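PDB 6VC6: 6-phospho-alpha-glucosidase from Merdibacter massiliensis, which probably hydrolyses the alpha-glycosidic bond of 6-phospho-alpha-glucosides with the help of bound NAD and a manganese ion, as family 4 glycoside hydrolases do. Local coordinates for residues A[346-351]-A[357-362]; A[256-261]-A[375-380]; A[21-24]-A[29-32]. All coordinates share one frame; numbering follows the deposited sequence.

Interaction 1. Residues A[346-351]-A[357-362]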
loop_
_atom_site.group_PDB
_atom_site.type_symbol
_atom_site.label_atom_id
_atom_site.label_comp_id
_atom_site.label_asym_id
_atom_site.label_seq_id
_atom_site.Cartn_x
_atom_site.Cartn_y
_atom_site.Cartn_z
ATOM N N GLY A 346 -2.584 19.952 -11.079
ATOM C CA GLY A 346 -1.804 20.334 -12.234
ATOM C C GLY A 346 -0.623 19.434 -12.539
ATOM O O GLY A 346 -0.094 19.496 -13.655
ATOM N N ALA A 347 -0.195 18.608 -11.582
ATOM C CA ALA A 347 0.944 17.725 -11.822
ATOM C C ALA A 347 0.665 16.771 -12.977
ATOM O O ALA A 347 1.546 16.508 -13.804
ATOM C CB ALA A 347 1.288 16.959 -10.548
ATOM N N ILE A 348 -0.550 16.239 -13.046
ATOM C CA ILE A 348 -1.069 15.608 -14.253
ATOM C C ILE A 348 -2.027 16.615 -14.877
ATOM O O ILE A 348 -3.118 16.857 -14.350
ATOM C CB ILE A 348 -1.756 14.269 -13.954
ATOM C CG1 ILE A 348 -0.787 13.327 -13.235
ATOM C CG2 ILE A 348 -2.259 13.631 -15.241
ATOM C CD1 ILE A 348 -1.320 11.921 -13.045
ATOM N N ALA A 349 -1.616 17.205 -16.001
ATOM C CA ALA A 349 -2.225 18.452 -16.453
ATOM C C ALA A 349 -3.661 18.272 -16.934
ATOM O O ALA A 349 -4.480 19.183 -16.766
ATOM C CB ALA A 349 -1.371 19.081 -17.555
ATOM N N ASN A 350 -3.993 17.129 -17.533
ATOM C CA ASN A 350 -5.326 16.919 -18.084
ATOM C C ASN A 350 -6.214 16.068 -17.180
ATOM O O ASN A 350 -7.179 15.464 -17.661
ATOM C CB ASN A 350 -5.238 16.303 -19.481
ATOM C CG ASN A 350 -4.309 15.108 -19.538
ATOM O OD1 ASN A 350 -3.582 14.824 -18.587
ATOM N ND2 ASN A 350 -4.324 14.403 -20.665
HETATM N N MSE A 351 -5.913 16.010 -15.887
HETATM C CA MSE A 351 -6.809 15.390 -14.918
HETATM C C MSE A 351 -7.216 16.426 -13.873
HETATM O O MSE A 351 -6.559 17.459 -13.733
HETATM C CB MSE A 351 -6.153 14.174 -14.258
HETATM C CG MSE A 351 -6.286 12.894 -15.074
HETATM SE SE MSE A 351 -5.413 11.342 -14.272
HETATM C CE MSE A 351 -6.527 11.149 -12.684
ATOM N N VAL A 357 -2.963 11.269 -6.863
ATOM C CA VAL A 357 -2.191 10.574 -7.883
ATOM C C VAL A 357 -0.856 10.134 -7.289
ATOM O O VAL A 357 -0.474 10.531 -6.190
ATOM C CB VAL A 357 -1.974 11.441 -9.137
ATOM C CG1 VAL A 357 -3.306 11.751 -9.802
ATOM C CG2 VAL A 357 -1.246 12.725 -8.772
ATOM N N GLU A 358 -0.145 9.301 -8.048
ATOM C CA GLU A 358 1.120 8.709 -7.632
ATOM C C GLU A 358 2.218 9.198 -8.567
ATOM O O GLU A 358 2.159 8.947 -9.777
ATOM C CB GLU A 358 1.032 7.182 -7.650
ATOM C CG GLU A 358 2.110 6.473 -6.856
ATOM C CD GLU A 358 1.829 4.991 -6.699
ATOM O OE1 GLU A 358 1.676 4.301 -7.729
ATOM O OE2 GLU A 358 1.758 4.517 -5.546
ATOM N N LEU A 359 3.212 9.891 -8.014
ATOM C CA LEU A 359 4.241 10.526 -8.827
ATOM C C LEU A 359 5.572 10.518 -8.088
ATOM O O LEU A 359 5.640 10.282 -6.879
ATOM C CB LEU A 359 3.864 11.968 -9.185
ATOM C CG LEU A 359 2.555 12.219 -9.931
ATOM C CD1 LEU A 359 2.158 13.668 -9.779
ATOM C CD2 LEU A 359 2.688 11.843 -11.396
ATOM N N VAL A 360 6.639 10.796 -8.840
ATOM C CA VAL A 360 7.955 11.003 -8.247
ATOM C C VAL A 360 7.982 12.359 -7.555
ATOM O O VAL A 360 7.536 13.369 -8.117
ATOM C CB VAL A 360 9.050 10.907 -9.320
ATOM C CG1 VAL A 360 10.419 11.194 -8.717
ATOM C CG2 VAL A 360 9.029 9.541 -9.986
ATOM N N CYS A 361 8.501 12.391 -6.328
ATOM C CA CYS A 361 8.554 13.619 -5.548
ATOM C C CYS A 361 9.853 13.680 -4.759
ATOM O O CYS A 361 10.417 12.650 -4.383
ATOM C CB CYS A 361 7.375 13.726 -4.566
ATOM S SG CYS A 361 5.737 13.448 -5.275
ATOM N N GLU A 362 10.320 14.902 -4.512
ATOM C CA GLU A 362 11.338 15.129 -3.497
ATOM C C GLU A 362 10.669 15.179 -2.130
ATOM O O GLU A 362 9.555 15.689 -1.990
ATOM C CB GLU A 362 12.092 16.433 -3.757
ATOM C CG GLU A 362 13.220 16.333 -4.774
ATOM C CD GLU A 362 14.004 17.629 -4.888
ATOM O OE1 GLU A 362 13.839 18.501 -4.009
ATOM O OE2 GLU A 362 14.778 17.785 -5.856
#
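Ile-348 lies alongside Val-357, the two side chains running side by side but pointing opposite ways, so that CD1 of Ile-348 comes 3.8 Å from CG1 of Val-357. With Ile-348 CG1 anti to its own carbonyl carbon (chi1 -57°) and the chain extended beyond it, the delta methyl is carried out to the strand. Leu-359 forks over the neighbouring part of the loop: its CD1 presses on the methyl of Ala-347 at 3.5 Å, tighter than usual for two carbons, while CD2 turns to CG1 of Ile-348 at 4.2 Å. Alanine suits this close approach because it offers a single short methyl. Farther round the loop, the selenomethionine Met-351 brings CE within 4.4 Å of Val-357 CG1. Val-357 and Leu-359, two apart on strand 356-364, face the loop together, whereas Glu-358 between them points away and bonds to Tyr-195. The loop is the connection between antiparallel strands 336-343 and 356-364; a type I turn from Ile-348 to Met-351 folds it, and Asn-344 OD1 accepts from Ile-348 N. Since only buried aliphatic groups join the segments, without a hydrogen bond across them, cohesion here rests on complementary shape and exclusion of water rather than on directional bonds.

Interaction 2. Residues A[256-261]-A[375-380]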
loop_
_atom_site.group_PDB
_atom_site.type_symbol
_atom_site.label_atom_id
_atom_site.label_comp_id
_atom_site.label_asym_id
_atom_site.label_seq_id
_atom_site.Cartn_x
_atom_site.Cartn_y
_atom_site.Cartn_z
ATOM N N PRO A 256 3.715 -1.778 -25.729
ATOM C CA PRO A 256 5.173 -1.716 -25.568
ATOM C C PRO A 256 5.721 -0.360 -25.154
ATOM O O PRO A 256 6.936 -0.246 -24.959
ATOM C CB PRO A 256 5.673 -2.096 -26.968
ATOM C CG PRO A 256 4.625 -1.543 -27.879
ATOM C CD PRO A 256 3.309 -1.670 -27.142
ATOM N N ASP A 257 4.881 0.664 -25.004
ATOM C CA ASP A 257 5.394 2.006 -24.747
ATOM C C ASP A 257 6.038 2.105 -23.367
ATOM O O ASP A 257 7.217 2.456 -23.242
ATOM C CB ASP A 257 4.272 3.036 -24.894
ATOM C CG ASP A 257 3.933 3.323 -26.344
ATOM O OD1 ASP A 257 4.518 2.668 -27.233
ATOM O OD2 ASP A 257 3.087 4.206 -26.595
ATOM N N PHE A 258 5.280 1.799 -22.316
ATOM C CA PHE A 258 5.707 2.062 -20.950
ATOM C C PHE A 258 5.809 0.770 -20.148
ATOM O O PHE A 258 5.126 -0.218 -20.435
ATOM C CB PHE A 258 4.740 3.024 -20.249
ATOM C CG PHE A 258 4.490 4.299 -21.009
ATOM C CD1 PHE A 258 5.512 4.915 -21.713
ATOM C CD2 PHE A 258 3.233 4.879 -21.017
ATOM C CE1 PHE A 258 5.284 6.085 -22.412
ATOM C CE2 PHE A 258 2.999 6.050 -21.714
ATOM C CZ PHE A 258 4.027 6.653 -22.413
ATOM N N LEU A 259 6.670 0.795 -19.135
ATOM C CA LEU A 259 6.798 -0.324 -18.210
ATOM C C LEU A 259 5.661 -0.273 -17.196
ATOM O O LEU A 259 5.533 0.723 -16.475
ATOM C CB LEU A 259 8.145 -0.275 -17.501
ATOM C CG LEU A 259 8.407 -1.304 -16.398
ATOM C CD1 LEU A 259 8.604 -2.691 -16.985
ATOM C CD2 LEU A 259 9.616 -0.897 -15.568
ATOM N N PRO A 260 4.824 -1.306 -17.104
ATOM C CA PRO A 260 3.600 -1.199 -16.305
ATOM C C PRO A 260 3.761 -1.621 -14.854
ATOM O O PRO A 260 4.520 -2.531 -14.514
ATOM C CB PRO A 260 2.649 -2.155 -17.037
ATOM C CG PRO A 260 3.557 -3.233 -17.545
ATOM C CD PRO A 260 4.889 -2.576 -17.850
ATOM N N ASN A 261 3.031 -0.922 -13.987
ATOM C CA ASN A 261 2.760 -1.430 -12.650
ATOM C C ASN A 261 2.085 -2.790 -12.770
ATOM O O ASN A 261 1.178 -2.968 -13.587
ATOM C CB ASN A 261 1.869 -0.440 -11.893
ATOM C CG ASN A 261 1.726 -0.774 -10.419
ATOM O OD1 ASN A 261 1.350 -1.888 -10.052
ATOM N ND2 ASN A 261 2.013 0.203 -9.565
ATOM N N ASN A 375 0.519 16.582 -19.822
ATOM C CA ASN A 375 -0.651 15.869 -20.310
ATOM C C ASN A 375 -0.281 14.429 -20.640
ATOM O O ASN A 375 0.663 14.178 -21.397
ATOM C CB ASN A 375 -1.226 16.569 -21.541
ATOM C CG ASN A 375 -1.692 17.980 -21.243
ATOM O OD1 ASN A 375 -2.556 18.195 -20.392
ATOM N ND2 ASN A 375 -1.117 18.952 -21.942
ATOM N N ILE A 376 -1.018 13.484 -20.066
ATOM C CA ILE A 376 -0.791 12.064 -20.318
ATOM C C ILE A 376 -1.535 11.674 -21.589
ATOM O O ILE A 376 -2.528 12.327 -21.945
ATOM C CB ILE A 376 -1.227 11.208 -19.119
ATOM C CG1 ILE A 376 -2.677 11.512 -18.739
ATOM C CG2 ILE A 376 -0.301 11.445 -17.935
ATOM C CD1 ILE A 376 -3.219 10.616 -17.646
ATOM N N PRO A 377 -1.096 10.639 -22.308
ATOM C CA PRO A 377 -1.775 10.261 -23.554
ATOM C C PRO A 377 -3.230 9.874 -23.325
ATOM O O PRO A 377 -3.662 9.578 -22.209
ATOM C CB PRO A 377 -0.953 9.068 -24.058
ATOM C CG PRO A 377 0.396 9.265 -23.451
ATOM C CD PRO A 377 0.141 9.868 -22.099
ATOM N N GLN A 378 -3.988 9.874 -24.426
ATOM C CA GLN A 378 -5.435 9.695 -24.345
ATOM C C GLN A 378 -5.807 8.315 -23.815
ATOM O O GLN A 378 -6.768 8.176 -23.049
ATOM C CB GLN A 378 -6.061 9.924 -25.721
ATOM C CG GLN A 378 -7.574 10.054 -25.705
ATOM C CD GLN A 378 -8.036 11.446 -25.326
ATOM O OE1 GLN A 378 -7.532 12.443 -25.844
ATOM N NE2 GLN A 378 -9.002 11.522 -24.417
ATOM N N PHE A 379 -5.064 7.281 -24.217
ATOM C CA PHE A 379 -5.382 5.923 -23.784
ATOM C C PHE A 379 -5.307 5.793 -22.268
ATOM O O PHE A 379 -6.178 5.175 -21.644
ATOM C CB PHE A 379 -4.435 4.928 -24.458
ATOM C CG PHE A 379 -4.578 3.518 -23.961
ATOM C CD1 PHE A 379 -5.755 2.813 -24.160
ATOM C CD2 PHE A 379 -3.531 2.892 -23.303
ATOM C CE1 PHE A 379 -5.887 1.514 -23.706
ATOM C CE2 PHE A 379 -3.657 1.593 -22.848
ATOM C CZ PHE A 379 -4.836 0.903 -23.049
ATOM N N TYR A 380 -4.277 6.379 -21.657
ATOM C CA TYR A 380 -4.120 6.299 -20.211
ATOM C C TYR A 380 -5.031 7.278 -19.484
ATOM O O TYR A 380 -5.412 7.026 -18.335
ATOM C CB TYR A 380 -2.658 6.543 -19.835
ATOM C CG TYR A 380 -1.695 5.696 -20.636
ATOM C CD1 TYR A 380 -1.307 4.440 -20.187
ATOM C CD2 TYR A 380 -1.187 6.143 -21.850
ATOM C CE1 TYR A 380 -0.433 3.658 -20.918
ATOM C CE2 TYR A 380 -0.316 5.367 -22.590
ATOM C CZ TYR A 380 0.059 4.126 -22.119
ATOM O OH TYR A 380 0.928 3.351 -22.851
HETATM O O HOH W 1 2.424 0.932 -22.387
#
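Pro-377 meets the rim of the Phe-258 ring, its CG lying near the ring plane at 4.5 Å from CE2. The residue occupies the N-cap position of helix 378-400, where a rigid ring is well tolerated because the proline nitrogen has no helical hydrogen bond to give up. Phe-379 follows in the first turn and backs the contact: its CD2 sits 3.9 Å above the centre of the Tyr-380 ring, on the opposite side of that ring from Phe-258. Tyr-380 itself carries most of the interaction. Its ring and that of Phe-258 lean together obliquely at 37°, centroids 5.1 Å apart, with Phe-258 CD2 3.4 Å from Tyr-380 CZ. The pair thus joins the start of a long helix to the segment running into strand 259-260, an outer strand of a three-stranded antiparallel sheet; from that sheet Trp-203 packs edge-to-face with Tyr-380 and also touches Phe-258. With chi1 at -50° setting CG beside its own backbone N, Tyr-380 reaches across with its hydroxyl foremost. There OH approaches Asp-257 CB at 3.9 Å and bonds at 2.9 Å to a water that lies in the plane of the tyrosine ring, at its edge. The same water accepts from the backbone N of Phe-258 at 3.0 Å, linking the phenol oxygen to the other segment's main chain.

Interaction 3. Residues A[21-24]-A[29-32]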
loop_
_atom_site.group_PDB
_atom_site.type_symbol
_atom_site.label_atom_id
_atom_site.label_comp_id
_atom_site.label_asym_id
_atom_site.label_seq_id
_atom_site.Cartn_x
_atom_site.Cartn_y
_atom_site.Cartn_z
ATOM N N LYS A 21 13.102 -5.655 13.307
ATOM C CA LYS A 21 14.447 -6.039 12.893
ATOM C C LYS A 21 15.090 -4.969 12.020
ATOM O O LYS A 21 16.317 -4.819 12.029
ATOM C CB LYS A 21 14.406 -7.378 12.157
ATOM C CG LYS A 21 14.070 -8.561 13.053
ATOM C CD LYS A 21 13.114 -9.526 12.370
ATOM C CE LYS A 21 13.846 -10.726 11.797
ATOM N NZ LYS A 21 12.923 -11.870 11.560
ATOM N N SER A 22 14.284 -4.219 11.264
ATOM C CA SER A 22 14.830 -3.134 10.456
ATOM C C SER A 22 15.278 -1.969 11.328
ATOM O O SER A 22 16.314 -1.349 11.059
ATOM C CB SER A 22 13.795 -2.672 9.430
ATOM O OG SER A 22 13.547 -3.677 8.464
ATOM N N PHE A 23 14.510 -1.655 12.376
ATOM C CA PHE A 23 14.906 -0.600 13.304
ATOM C C PHE A 23 16.261 -0.890 13.934
ATOM O O PHE A 23 17.013 0.040 14.251
ATOM C CB PHE A 23 13.847 -0.430 14.394
ATOM C CG PHE A 23 12.579 0.223 13.918
ATOM C CD1 PHE A 23 12.617 1.245 12.985
ATOM C CD2 PHE A 23 11.349 -0.184 14.410
ATOM C CE1 PHE A 23 11.450 1.850 12.550
ATOM C CE2 PHE A 23 10.180 0.415 13.978
ATOM C CZ PHE A 23 10.232 1.433 13.046
ATOM N N VAL A 24 16.591 -2.169 14.122
ATOM C CA VAL A 24 17.891 -2.535 14.671
ATOM C C VAL A 24 18.987 -2.338 13.629
ATOM O O VAL A 24 20.081 -1.854 13.941
ATOM C CB VAL A 24 17.855 -3.984 15.191
ATOM C CG1 VAL A 24 19.262 -4.494 15.467
ATOM C CG2 VAL A 24 16.991 -4.080 16.439
ATOM N N GLU A 29 21.216 4.955 11.018
ATOM C CA GLU A 29 20.575 5.840 10.052
ATOM C C GLU A 29 19.359 6.544 10.639
ATOM O O GLU A 29 19.059 7.680 10.255
ATOM C CB GLU A 29 20.151 5.055 8.810
ATOM C CG GLU A 29 21.285 4.397 8.047
ATOM C CD GLU A 29 20.807 3.748 6.762
ATOM O OE1 GLU A 29 19.578 3.691 6.548
ATOM O OE2 GLU A 29 21.658 3.296 5.968
ATOM N N PHE A 30 18.654 5.894 11.561
ATOM C CA PHE A 30 17.389 6.397 12.097
ATOM C C PHE A 30 17.404 6.237 13.608
ATOM O O PHE A 30 16.890 5.252 14.155
ATOM C CB PHE A 30 16.204 5.658 11.469
ATOM C CG PHE A 30 14.868 6.261 11.789
ATOM C CD1 PHE A 30 14.557 7.549 11.386
ATOM C CD2 PHE A 30 13.915 5.532 12.481
ATOM C CE1 PHE A 30 13.323 8.102 11.677
ATOM C CE2 PHE A 30 12.681 6.077 12.775
ATOM C CZ PHE A 30 12.384 7.364 12.372
ATOM N N PRO A 31 17.993 7.195 14.325
ATOM C CA PRO A 31 18.109 7.071 15.787
ATOM C C PRO A 31 16.759 7.269 16.461
ATOM O O PRO A 31 16.100 8.293 16.273
ATOM C CB PRO A 31 19.098 8.181 16.159
ATOM C CG PRO A 31 18.934 9.199 15.080
ATOM C CD PRO A 31 18.606 8.437 13.822
HETATM N N MSE A 32 16.351 6.280 17.249
HETATM C CA MSE A 32 15.088 6.355 17.969
HETATM C C MSE A 32 15.299 6.319 19.475
HETATM O O MSE A 32 16.226 5.679 19.971
HETATM C CB MSE A 32 14.162 5.211 17.557
HETATM C CG MSE A 32 13.829 5.175 16.082
HETATM SE SE MSE A 32 13.310 3.385 15.529
HETATM C CE MSE A 32 11.612 3.264 16.473
#
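Phe-23 presents a face of its ring to the selenomethionine Met-32, whose last two atoms lie upon it in a Met-aromatic contact. The selenium, standing where methionine has sulfur, rests toward the rim, 3.4 Å from Phe-23 CD1 and 27° off the ring normal as measured from the centroid. The terminal methyl takes the middle: CE is 3.9 Å from the centroid and only 3° off the normal, an almost perfectly centred CH-pi contact. A bend at chi3 (69°) folds the methyl back over the ring, and the methionine chain runs roughly perpendicular to the phenylalanine side chain. A long, flexible, polarisable side chain suits this place, for it can be draped over a flat surface.

Phe-30 is held less intimately. Its CE2 comes no nearer than 4.4 Å to Phe-23 CE1, and the rings approach obliquely. Though buried, Phe-30 is flanked by the open side of the segment: Glu-29 before it is exposed, with a carboxylate close to that of Glu-328, which could raise its pKa somewhat, as far as solvent does not screen the charges, and Pro-31 after it turns away from the helix.

Helix 16-25 and the return to strand 32-38 belong to the first beta-alpha-beta crossover of the Rossmann-like, NAD-binding fold. Phe-23 fills the angle between helix and sheet, touching Ile-8 of strand 4-9 and Ile-324 of helix 318-331, while Phe-30 and Met-32 both rest on Val-6. No hydrogen bond joins the two segments across this contact, so the chain reversal is held here mainly by dispersion, probably helped by the pi cloud's attraction for a weakly positive methyl, forces that strengthen with close, face-on contact.

In the fold
Interactions 1 and 2 are neighbours, their centres about 14 Å apart, although 1 joins residues close in sequence and 2 joins segments more than a hundred residues apart. Asn-350 ND2 of the 346-351 loop probably bonds to Ile-376 O at 3.0 Å, and Ile-348 CG2 packs on Ile-376 CD1 at 4.0 Å, linking the loop to the approach to helix 378-400. Interaction 2 also leads toward the active site: Asn-261 accepts from the backbone of Tyr-263, which lines the glucose 6-phosphate pocket. Interaction 3 stands apart, its centre about 31 Å from that of interaction 1 and about 38 Å from that of interaction 2; its Phe-23 side chain is about 14 Å from bound NAD.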